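Local atomic coordinates of beta-lactamase (Serratia marcescens, PDB entry 5GWA), a protein that probably hydrolyses the beta-lactam ring of antibiotics to a substituted beta-amino acid, as an extended-spectrum class A beta-lactamase that confers drug resistance and binds the inhibitor avibactam. Residues V24-L27 and N32-L35; T48-L53 and S109-N114; I103-V108 and Y185-N190. All coordinates share one frame; numbering follows the deposited sequence. Where two conformers were deposited one is given.

Contact 1 (V24-L27 and N32-L35); sequences VAVL and NFKL
Two torsions of nearly the same value bring Val26 and Phe33 together: Val26 holds CG1 anti to its own nitrogen (chi1 -173°), and Phe33 swings its ring out in the same sense (chi1 -179°). The methyl CG1 of Val26 consequently arrives at the rim of the phenyl ring, in the ring plane, 3.5 Å from CE2 of Phe33, and the two side chains pass each other at a slant. Beside them Leu35 lies on the same face of the sheet as Val26, its CB 4.2 Å from CB of Val26. Val24 adds a looser touch, CG1 to CD2 of Leu35, further along this apolar row. On the other face Leu27 and Lys34 run side by side in the same direction, with CD1 of Leu27 4.0 Å from CB of Lys34; beyond that point the lysine chain bends at chi3 and its amine leads away.

The backbone supplies the polar frame. Val26 and Leu35 form an antiparallel hydrogen-bonded pair: Val26 N gives to Leu35 O at 2.8 Å, while Leu35 N gives to Val26 O at 3.0 Å. The next pair, Leu27 with Lys34, is non-hydrogen-bonded, and there CA of Leu27 directs a C-H at Phe33 O over 3.5 Å. This antiparallel pairing joins the two strands, 21-28 and 34-37, of a beta hairpin.

Strand 34-37 is one of the two edge strands of the five-stranded sheet within this chain, and strand 243-253 pairs with the other side of strand 21-28. Helices 4-15 and 257-276 pack on the face carrying Val26, Phe33 and Leu35, whereas helix 164-175 packs against Ala25 and Leu27.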
loop_
_atom_site.group_PDB
_atom_site.type_symbol
_atom_site.label_atom_id
_atom_site.label_comp_id
_atom_site.label_asym_id
_atom_site.label_seq_id
_atom_site.Cartn_x
_atom_site.Cartn_y
_atom_site.Cartn_z
ATOM N N VAL A 24 -0.764 -1.465 -27.068
ATOM C CA VAL A 24 -2.199 -1.739 -27.168
ATOM C C VAL A 24 -2.423 -3.049 -27.913
ATOM O O VAL A 24 -1.844 -3.258 -28.967
ATOM C CB VAL A 24 -2.937 -0.654 -27.945
ATOM C CG1 VAL A 24 -4.427 -0.974 -27.986
ATOM C CG2 VAL A 24 -2.694 0.703 -27.320
ATOM N N ALA A 25 -3.306 -3.919 -27.413
ATOM C CA ALA A 25 -3.797 -5.028 -28.224
ATOM C C ALA A 25 -5.270 -5.223 -27.964
ATOM O O ALA A 25 -5.751 -5.038 -26.834
ATOM C CB ALA A 25 -3.061 -6.313 -27.959
ATOM N N VAL A 26 -5.962 -5.644 -29.019
ATOM C CA VAL A 26 -7.385 -5.946 -28.981
ATOM C C VAL A 26 -7.585 -7.222 -29.782
ATOM O O VAL A 26 -6.997 -7.385 -30.858
ATOM C CB VAL A 26 -8.241 -4.830 -29.621
ATOM C CG1 VAL A 26 -9.730 -5.118 -29.399
ATOM C CG2 VAL A 26 -7.901 -3.469 -29.072
ATOM N N LEU A 27 -8.410 -8.119 -29.258
ATOM C CA LEU A 27 -8.807 -9.330 -29.973
ATOM C C LEU A 27 -10.292 -9.563 -29.745
ATOM O O LEU A 27 -10.751 -9.702 -28.599
ATOM C CB LEU A 27 -8.000 -10.500 -29.438
ATOM C CG LEU A 27 -7.700 -11.757 -30.218
ATOM C CD1 LEU A 27 -7.230 -11.383 -31.639
ATOM C CD2 LEU A 27 -6.608 -12.532 -29.483
ATOM N N ASN A 32 -13.165 -12.151 -35.722
ATOM C CA ASN A 32 -11.751 -12.148 -36.081
ATOM C C ASN A 32 -11.041 -10.815 -35.908
ATOM O O ASN A 32 -9.930 -10.622 -36.425
ATOM C CB ASN A 32 -11.603 -12.613 -37.524
ATOM C CG ASN A 32 -12.222 -13.973 -37.740
ATOM O OD1 ASN A 32 -11.755 -14.968 -37.178
ATOM N ND2 ASN A 32 -13.345 -14.010 -38.455
ATOM N N PHE A 33 -11.684 -9.892 -35.211
ATOM C CA PHE A 33 -11.157 -8.558 -35.040
ATOM C C PHE A 33 -9.839 -8.596 -34.291
ATOM O O PHE A 33 -9.689 -9.346 -33.324
ATOM C CB PHE A 33 -12.123 -7.678 -34.280
ATOM C CG PHE A 33 -11.624 -6.280 -34.091
ATOM C CD1 PHE A 33 -11.592 -5.396 -35.168
ATOM C CD2 PHE A 33 -11.098 -5.871 -32.875
ATOM C CE1 PHE A 33 -11.125 -4.112 -35.011
ATOM C CE2 PHE A 33 -10.634 -4.577 -32.710
ATOM C CZ PHE A 33 -10.648 -3.697 -33.784
ATOM N N LYS A 34 -8.865 -7.847 -34.799
ATOM C CA LYS A 34 -7.525 -7.851 -34.222
ATOM C C LYS A 34 -6.874 -6.499 -34.468
ATOM O O LYS A 34 -6.919 -5.997 -35.598
ATOM C CB LYS A 34 -6.706 -8.990 -34.825
ATOM C CG LYS A 34 -5.226 -8.957 -34.485
ATOM C CD LYS A 34 -4.529 -10.217 -34.989
ATOM C CE LYS A 34 -3.271 -9.872 -35.759
ATOM N NZ LYS A 34 -2.697 -11.093 -36.387
ATOM N N LEU A 35 -6.327 -5.874 -33.411
ATOM C CA LEU A 35 -5.622 -4.614 -33.532
ATOM C C LEU A 35 -4.447 -4.612 -32.571
ATOM O O LEU A 35 -4.624 -4.949 -31.397
ATOM C CB LEU A 35 -6.570 -3.462 -33.203
ATOM C CG LEU A 35 -6.003 -2.061 -33.426
ATOM C CD1 LEU A 35 -7.084 -1.176 -34.032
ATOM C CD2 LEU A 35 -5.479 -1.461 -32.135
#

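Contact 2 (T48-L53 and S109-N114); sequences TYKFHL and SHSDNN. With NXL ((2S,5R)-1-formyl-5-[(sulfooxy)amino]piperidine-2-carboxamide), chain B.
Lys50 and Ser111 bring the backbones closest, with 7.7 Å between their CA atoms, so the N-terminal part of helix 49-63 meets the loop leading into helix 113-123 through a long side chain. Lys50 bridges the gap with its chain fully extended beyond CG, and its ammonium nitrogen NZ lands among several oxygens of the facing loop. NZ donates to Asn113 OD1 at 2.7 Å, approaching 28° off the carbonyl plane, and the lysine and asparagine side chains cross at about a right angle. A second bond runs from NZ to Ser111 OG at 3.1 Å; a third, to Asp112 O at 3.4 Å, is weak.

Lys50 belongs to the Ser-x-x-Lys motif of class A beta-lactamases, which starts with Ser47, and Ser111-Asp112-Asn113 corresponds to their Ser-Asp-Asn loop. Here avibactam is bound in this site. Ser111 OG donates to the sulfate oxygen OAG of the inhibitor at 2.8 Å and also hydrogen-bonds to Lys215 NZ, linking two lysines to the sulfate. The amide of Asn113 divides its work: while OD1 receives Lys50, ND2 reaches the carboxamide oxygen O of the inhibitor at 2.9 Å with a bond angle of 163°, and binds Thr83 OG1 as well. These partners on both arms probably fix the amide's rotation. Behind them Asp112, at the N-cap of helix 113-123, starts its side chain away from Lys50; OD1 accepts from Gly115 N.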
loop_
_atom_site.group_PDB
_atom_site.type_symbol
_atom_site.label_atom_id
_atom_site.label_comp_id
_atom_site.label_asym_id
_atom_site.label_seq_id
_atom_site.Cartn_x
_atom_site.Cartn_y
_atom_site.Cartn_z
ATOM N N THR A 48 -1.069 -6.648 -13.169
ATOM C CA THR A 48 -1.849 -7.385 -14.145
ATOM C C THR A 48 -1.474 -8.865 -14.157
ATOM O O THR A 48 -2.327 -9.684 -14.443
ATOM C CB THR A 48 -1.773 -6.821 -15.577
ATOM O OG1 THR A 48 -0.437 -6.930 -16.062
ATOM C CG2 THR A 48 -2.255 -5.356 -15.602
ATOM N N TYR A 49 -0.288 -9.208 -13.666
ATOM C CA TYR A 49 0.086 -10.608 -13.631
ATOM C C TYR A 49 -0.602 -11.423 -12.583
ATOM O O TYR A 49 -0.462 -12.666 -12.567
ATOM C CB TYR A 49 1.591 -10.797 -13.657
ATOM C CG TYR A 49 2.325 -10.739 -12.325
ATOM C CD1 TYR A 49 1.830 -10.014 -11.238
ATOM C CD2 TYR A 49 3.604 -11.305 -12.204
ATOM C CE1 TYR A 49 2.554 -9.925 -10.053
ATOM C CE2 TYR A 49 4.314 -11.241 -11.013
ATOM C CZ TYR A 49 3.806 -10.503 -9.951
ATOM O OH TYR A 49 4.536 -10.390 -8.766
ATOM N N LYS A 50 -1.412 -10.793 -11.757
ATOM C CA LYS A 50 -2.220 -11.526 -10.774
ATOM C C LYS A 50 -3.330 -12.305 -11.492
ATOM O O LYS A 50 -3.893 -13.253 -10.930
ATOM C CB LYS A 50 -2.790 -10.589 -9.715
ATOM C CG LYS A 50 -1.687 -9.990 -8.838
ATOM C CD LYS A 50 -2.177 -8.792 -8.038
ATOM C CE LYS A 50 -1.019 -8.137 -7.315
ATOM N NZ LYS A 50 -1.474 -7.018 -6.455
ATOM N N PHE A 51 -3.709 -11.868 -12.686
ATOM C CA PHE A 51 -4.599 -12.686 -13.532
ATOM C C PHE A 51 -3.965 -14.032 -13.821
ATOM O O PHE A 51 -4.572 -15.101 -13.601
ATOM C CB PHE A 51 -4.938 -11.914 -14.827
ATOM C CG PHE A 51 -5.630 -12.752 -15.871
ATOM C CD1 PHE A 51 -6.893 -13.256 -15.622
ATOM C CD2 PHE A 51 -5.027 -13.014 -17.081
ATOM C CE1 PHE A 51 -7.562 -13.996 -16.575
ATOM C CE2 PHE A 51 -5.678 -13.798 -18.029
ATOM C CZ PHE A 51 -6.955 -14.279 -17.765
ATOM N N HIS A 52 -2.719 -13.989 -14.260
ATOM C CA HIS A 52 -1.997 -15.185 -14.692
ATOM C C HIS A 52 -1.851 -16.069 -13.450
ATOM O O HIS A 52 -2.010 -17.279 -13.505
ATOM C CB HIS A 52 -0.610 -14.801 -15.200
ATOM C CG HIS A 52 -0.623 -13.797 -16.312
ATOM N ND1 HIS A 52 -1.131 -12.520 -16.146
ATOM C CD2 HIS A 52 -0.078 -13.814 -17.549
ATOM C CE1 HIS A 52 -0.979 -11.843 -17.265
ATOM N NE2 HIS A 52 -0.341 -12.596 -18.131
ATOM N N LEU A 53 -1.497 -15.445 -12.329
ATOM C CA LEU A 53 -1.354 -16.180 -11.064
ATOM C C LEU A 53 -2.647 -16.901 -10.665
ATOM O O LEU A 53 -2.627 -18.111 -10.358
ATOM C CB LEU A 53 -0.928 -15.181 -9.983
ATOM C CG LEU A 53 -0.972 -15.720 -8.566
ATOM C CD1 LEU A 53 -0.049 -16.911 -8.383
ATOM C CD2 LEU A 53 -0.652 -14.621 -7.574
ATOM N N SER A 109 -9.609 -8.745 -7.329
ATOM C CA SER A 109 -10.568 -7.611 -7.410
ATOM C C SER A 109 -10.012 -6.375 -6.726
ATOM O O SER A 109 -10.316 -5.252 -7.152
ATOM C CB SER A 109 -11.924 -7.971 -6.794
ATOM O OG SER A 109 -12.377 -9.168 -7.422
ATOM N N HIS A 110 -9.232 -6.549 -5.665
ATOM C CA HIS A 110 -8.682 -5.431 -4.912
ATOM C C HIS A 110 -7.155 -5.351 -5.012
ATOM O O HIS A 110 -6.571 -4.508 -4.379
ATOM C CB HIS A 110 -9.110 -5.512 -3.459
ATOM C CG HIS A 110 -10.535 -5.171 -3.257
ATOM N ND1 HIS A 110 -11.583 -6.045 -3.447
ATOM C CD2 HIS A 110 -11.088 -3.992 -2.891
ATOM C CE1 HIS A 110 -12.723 -5.406 -3.229
ATOM N NE2 HIS A 110 -12.443 -4.162 -2.894
ATOM N N SER A 111 -6.566 -6.186 -5.860
ATOM C CA SER A 111 -5.128 -6.155 -6.119
ATOM C C SER A 111 -4.257 -6.254 -4.887
ATOM O O SER A 111 -3.168 -5.687 -4.845
ATOM C CB SER A 111 -4.757 -4.933 -6.934
ATOM O OG SER A 111 -3.669 -5.243 -7.809
ATOM N N ASP A 112 -4.674 -7.011 -3.880
ATOM C CA ASP A 112 -3.813 -7.189 -2.720
ATOM C C ASP A 112 -2.446 -7.758 -3.041
ATOM O O ASP A 112 -2.323 -8.799 -3.726
ATOM C CB ASP A 112 -4.507 -8.095 -1.710
ATOM C CG ASP A 112 -3.904 -7.982 -0.350
ATOM O OD1 ASP A 112 -2.876 -8.589 -0.107
ATOM O OD2 ASP A 112 -4.488 -7.284 0.487
ATOM N N ASN A 113 -1.385 -7.125 -2.556
ATOM C CA ASN A 113 -0.028 -7.627 -2.832
ATOM C C ASN A 113 0.364 -8.786 -1.934
ATOM O O ASN A 113 1.130 -9.658 -2.365
ATOM C CB ASN A 113 0.988 -6.507 -2.731
ATOM C CG ASN A 113 0.999 -5.613 -3.957
ATOM O OD1 ASN A 113 0.604 -6.010 -5.030
ATOM N ND2 ASN A 113 1.524 -4.405 -3.797
ATOM N N ASN A 114 -0.093 -8.793 -0.678
ATOM C CA ASN A 114 0.201 -9.913 0.217
ATOM C C ASN A 114 -0.505 -11.174 -0.247
ATOM O O ASN A 114 0.086 -12.260 -0.250
ATOM C CB ASN A 114 -0.170 -9.564 1.646
ATOM C CG ASN A 114 0.819 -8.616 2.284
ATOM O OD1 ASN A 114 2.042 -8.778 2.148
ATOM N ND2 ASN A 114 0.301 -7.593 2.921
HETATM O OAC NXL B . 0.132 -3.130 -9.895
HETATM C CAN NXL B . -0.249 -3.572 -8.817
HETATM N N NXL B . -0.087 -3.009 -7.706
HETATM C CAJ NXL B . -0.824 -3.429 -6.532
HETATM C CA NXL B . 0.727 -1.804 -7.624
HETATM C C NXL B . 1.979 -1.932 -6.825
HETATM O O NXL B . 2.221 -2.927 -6.167
HETATM N NAA NXL B . 2.727 -0.826 -6.776
HETATM C CB NXL B . -0.121 -0.681 -7.087
HETATM C CAH NXL B . -0.922 -1.069 -5.867
HETATM C CAO NXL B . -1.756 -2.319 -6.110
HETATM N NAK NXL B . -2.894 -2.191 -7.044
HETATM O OAL NXL B . -2.829 -1.210 -7.920
HETATM S SAR NXL B . -3.678 -1.406 -9.181
HETATM O OAD NXL B . -4.873 -0.676 -8.897
HETATM O OAE NXL B . -3.192 -0.820 -10.381
HETATM O OAG NXL B . -3.585 -3.011 -9.465
#

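Contact 3 (I103-V108 and Y185-N190); sequences IIKSTV and YDFLLN
Phe187 carries this contact, reaching from helix 182-193 to two neighbouring residues of helix 100-109, and the ring meets a buried isoleucine on one side and a partly exposed lysine on the other. On the inner side the partners, Ile104, Val108 and Leu188, are buried. CE2 of Phe187 lies 3.8 Å from the methyl CG2 of Ile104, with CB and CD1 of the same isoleucine close behind, in an oblique approach. With CG of Phe187 anti to its nitrogen (chi1 177°), the ring stretches across the gap to meet this branched side chain. Further along, CG2 of Val108 rests 4.3 Å from CD1 of Leu188, a looser fit. Leu188 also packs on Ala54, Leu55 and Leu58 of helix 49-63, and Ile104 shares Leu58 with it, extending the apolar cluster beyond the two segments.

The outer part is the more open side. Lys105 runs its extended aliphatic chain past the ring edge, the two side chains crossing at about a right angle. Its CE sits near the ring plane, 3.6 Å from CE1 of Phe187, and CG of the lysine is 3.9 Å from CZ of the phenylalanine. The hydrocarbon portion of a charged residue thus flanks the aromatic group.

The helix axes approach to 10.7 Å and cross at -38°, with their N-to-C directions inclined by the same amount; this spacing is bridged by long side chains, with the ring as the main filler. Helices 100-109 and 182-193, both packed on helix 49-63, belong to the all-helical domain of the class A beta-lactamase fold.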
loop_
_atom_site.group_PDB
_atom_site.type_symbol
_atom_site.label_atom_id
_atom_site.label_comp_id
_atom_site.label_asym_id
_atom_site.label_seq_id
_atom_site.Cartn_x
_atom_site.Cartn_y
_atom_site.Cartn_z
ATOM N N ILE A 103 -8.928 -15.135 -0.448
ATOM C CA ILE A 103 -7.600 -14.620 -0.804
ATOM C C ILE A 103 -7.559 -14.245 -2.280
ATOM O O ILE A 103 -7.069 -13.158 -2.640
ATOM C CB ILE A 103 -6.458 -15.616 -0.464
ATOM C CG1 ILE A 103 -6.384 -15.813 1.064
ATOM C CG2 ILE A 103 -5.108 -15.121 -1.021
ATOM C CD1 ILE A 103 -5.584 -17.037 1.467
ATOM N N ILE A 104 -8.098 -15.110 -3.152
ATOM C CA ILE A 104 -8.109 -14.794 -4.573
ATOM C C ILE A 104 -8.953 -13.556 -4.896
ATOM O O ILE A 104 -8.519 -12.711 -5.694
ATOM C CB ILE A 104 -8.624 -15.981 -5.402
ATOM C CG1 ILE A 104 -7.692 -17.143 -5.262
ATOM C CG2 ILE A 104 -8.813 -15.551 -6.846
ATOM C CD1 ILE A 104 -8.278 -18.480 -5.705
ATOM N N LYS A 105 -10.108 -13.389 -4.239
ATOM C CA LYS A 105 -10.968 -12.240 -4.492
ATOM C C LYS A 105 -10.234 -10.970 -4.096
ATOM O O LYS A 105 -10.222 -10.005 -4.841
ATOM C CB LYS A 105 -12.277 -12.307 -3.708
ATOM C CG LYS A 105 -13.243 -13.333 -4.249
ATOM C CD LYS A 105 -14.548 -13.226 -3.478
ATOM C CE LYS A 105 -15.520 -14.324 -3.864
ATOM N NZ LYS A 105 -16.796 -14.094 -3.147
ATOM N N SER A 106 -9.539 -10.988 -2.973
ATOM C CA SER A 106 -8.796 -9.787 -2.589
ATOM C C SER A 106 -7.655 -9.502 -3.578
ATOM O O SER A 106 -7.367 -8.326 -3.926
ATOM C CB SER A 106 -8.250 -9.929 -1.182
ATOM O OG SER A 106 -7.753 -8.667 -0.725
ATOM N N THR A 107 -6.937 -10.557 -3.928
ATOM C CA THR A 107 -5.751 -10.459 -4.797
ATOM C C THR A 107 -6.125 -9.918 -6.174
ATOM O O THR A 107 -5.387 -9.138 -6.767
ATOM C CB THR A 107 -5.115 -11.842 -4.943
ATOM O OG1 THR A 107 -4.671 -12.261 -3.646
ATOM C CG2 THR A 107 -3.912 -11.764 -5.853
ATOM N N VAL A 108 -7.250 -10.392 -6.720
ATOM C CA VAL A 108 -7.641 -10.014 -8.086
ATOM C C VAL A 108 -8.517 -8.767 -8.086
ATOM O O VAL A 108 -8.146 -7.752 -8.684
ATOM C CB VAL A 108 -8.384 -11.145 -8.808
ATOM C CG1 VAL A 108 -8.951 -10.675 -10.144
ATOM C CG2 VAL A 108 -7.460 -12.318 -8.979
ATOM N N TYR A 185 -13.642 -21.094 -13.793
ATOM C CA TYR A 185 -13.876 -20.044 -14.784
ATOM C C TYR A 185 -14.918 -19.068 -14.321
ATOM O O TYR A 185 -14.701 -17.851 -14.378
ATOM C CB TYR A 185 -14.301 -20.697 -16.107
ATOM C CG TYR A 185 -14.895 -19.739 -17.113
ATOM C CD1 TYR A 185 -14.078 -18.930 -17.867
ATOM C CD2 TYR A 185 -16.262 -19.646 -17.308
ATOM C CE1 TYR A 185 -14.592 -18.086 -18.815
ATOM C CE2 TYR A 185 -16.797 -18.758 -18.218
ATOM C CZ TYR A 185 -15.956 -18.005 -18.995
ATOM O OH TYR A 185 -16.491 -17.142 -19.910
ATOM N N ASP A 186 -16.099 -19.556 -13.908
ATOM C CA ASP A 186 -17.156 -18.685 -13.442
ATOM C C ASP A 186 -16.635 -17.819 -12.310
ATOM O O ASP A 186 -16.951 -16.648 -12.211
ATOM C CB ASP A 186 -18.370 -19.506 -12.954
ATOM C CG ASP A 186 -19.291 -19.916 -14.086
ATOM O OD1 ASP A 186 -19.526 -19.053 -14.957
ATOM O OD2 ASP A 186 -19.777 -21.085 -14.090
ATOM N N PHE A 187 -15.955 -18.463 -11.361
ATOM C CA PHE A 187 -15.393 -17.774 -10.198
ATOM C C PHE A 187 -14.396 -16.675 -10.552
ATOM O O PHE A 187 -14.564 -15.508 -10.102
ATOM C CB PHE A 187 -14.728 -18.763 -9.243
ATOM C CG PHE A 187 -14.081 -18.099 -8.066
ATOM C CD1 PHE A 187 -14.831 -17.570 -7.045
ATOM C CD2 PHE A 187 -12.719 -18.008 -8.004
ATOM C CE1 PHE A 187 -14.227 -16.943 -5.957
ATOM C CE2 PHE A 187 -12.103 -17.426 -6.890
ATOM C CZ PHE A 187 -12.857 -16.839 -5.910
ATOM N N LEU A 188 -13.461 -16.994 -11.422
ATOM C CA LEU A 188 -12.470 -15.973 -11.811
ATOM C C LEU A 188 -13.103 -14.877 -12.626
ATOM O O LEU A 188 -12.841 -13.656 -12.389
ATOM C CB LEU A 188 -11.308 -16.588 -12.548
ATOM C CG LEU A 188 -10.205 -15.595 -12.927
ATOM C CD1 LEU A 188 -9.704 -14.768 -11.733
ATOM C CD2 LEU A 188 -9.088 -16.302 -13.642
ATOM N N LEU A 189 -13.994 -15.251 -13.551
ATOM C CA LEU A 189 -14.685 -14.193 -14.317
ATOM C C LEU A 189 -15.483 -13.262 -13.430
ATOM O O LEU A 189 -15.420 -12.035 -13.575
ATOM C CB LEU A 189 -15.576 -14.801 -15.415
ATOM C CG LEU A 189 -16.259 -13.781 -16.340
ATOM C CD1 LEU A 189 -15.294 -12.865 -17.044
ATOM C CD2 LEU A 189 -17.087 -14.497 -17.402
ATOM N N ASN A 190 -16.279 -13.803 -12.482
ATOM C CA ASN A 190 -17.044 -12.957 -11.599
ATOM C C ASN A 190 -16.084 -12.045 -10.824
ATOM O O ASN A 190 -16.366 -10.865 -10.633
ATOM C CB ASN A 190 -17.889 -13.779 -10.623
ATOM C CG ASN A 190 -19.162 -14.322 -11.257
ATOM O OD1 ASN A 190 -19.740 -13.716 -12.134
ATOM N ND2 ASN A 190 -19.647 -15.416 -10.722
#

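The three contacts divide between the two halves of the fold. Contact 1 belongs to the five-stranded antiparallel sheet, its centre about 24 Å from that of contact 2 and about 25 Å from that of contact 3, and it closes before either opens along the chain. Contacts 2 and 3 lie in the helical part, about 9 Å apart between centres, and their segments alternate in sequence. They are physically joined: Asp112 N lies 3.0 Å from Ser106 O in a probable hydrogen bond, and Phe51 packs on Leu188. Helix 100-109 runs directly into the loop bearing Ser111 and Asn113, and helix 49-63 bears Lys50 and packs on Leu188, so the inhibitor site and the helix packing share these two helices.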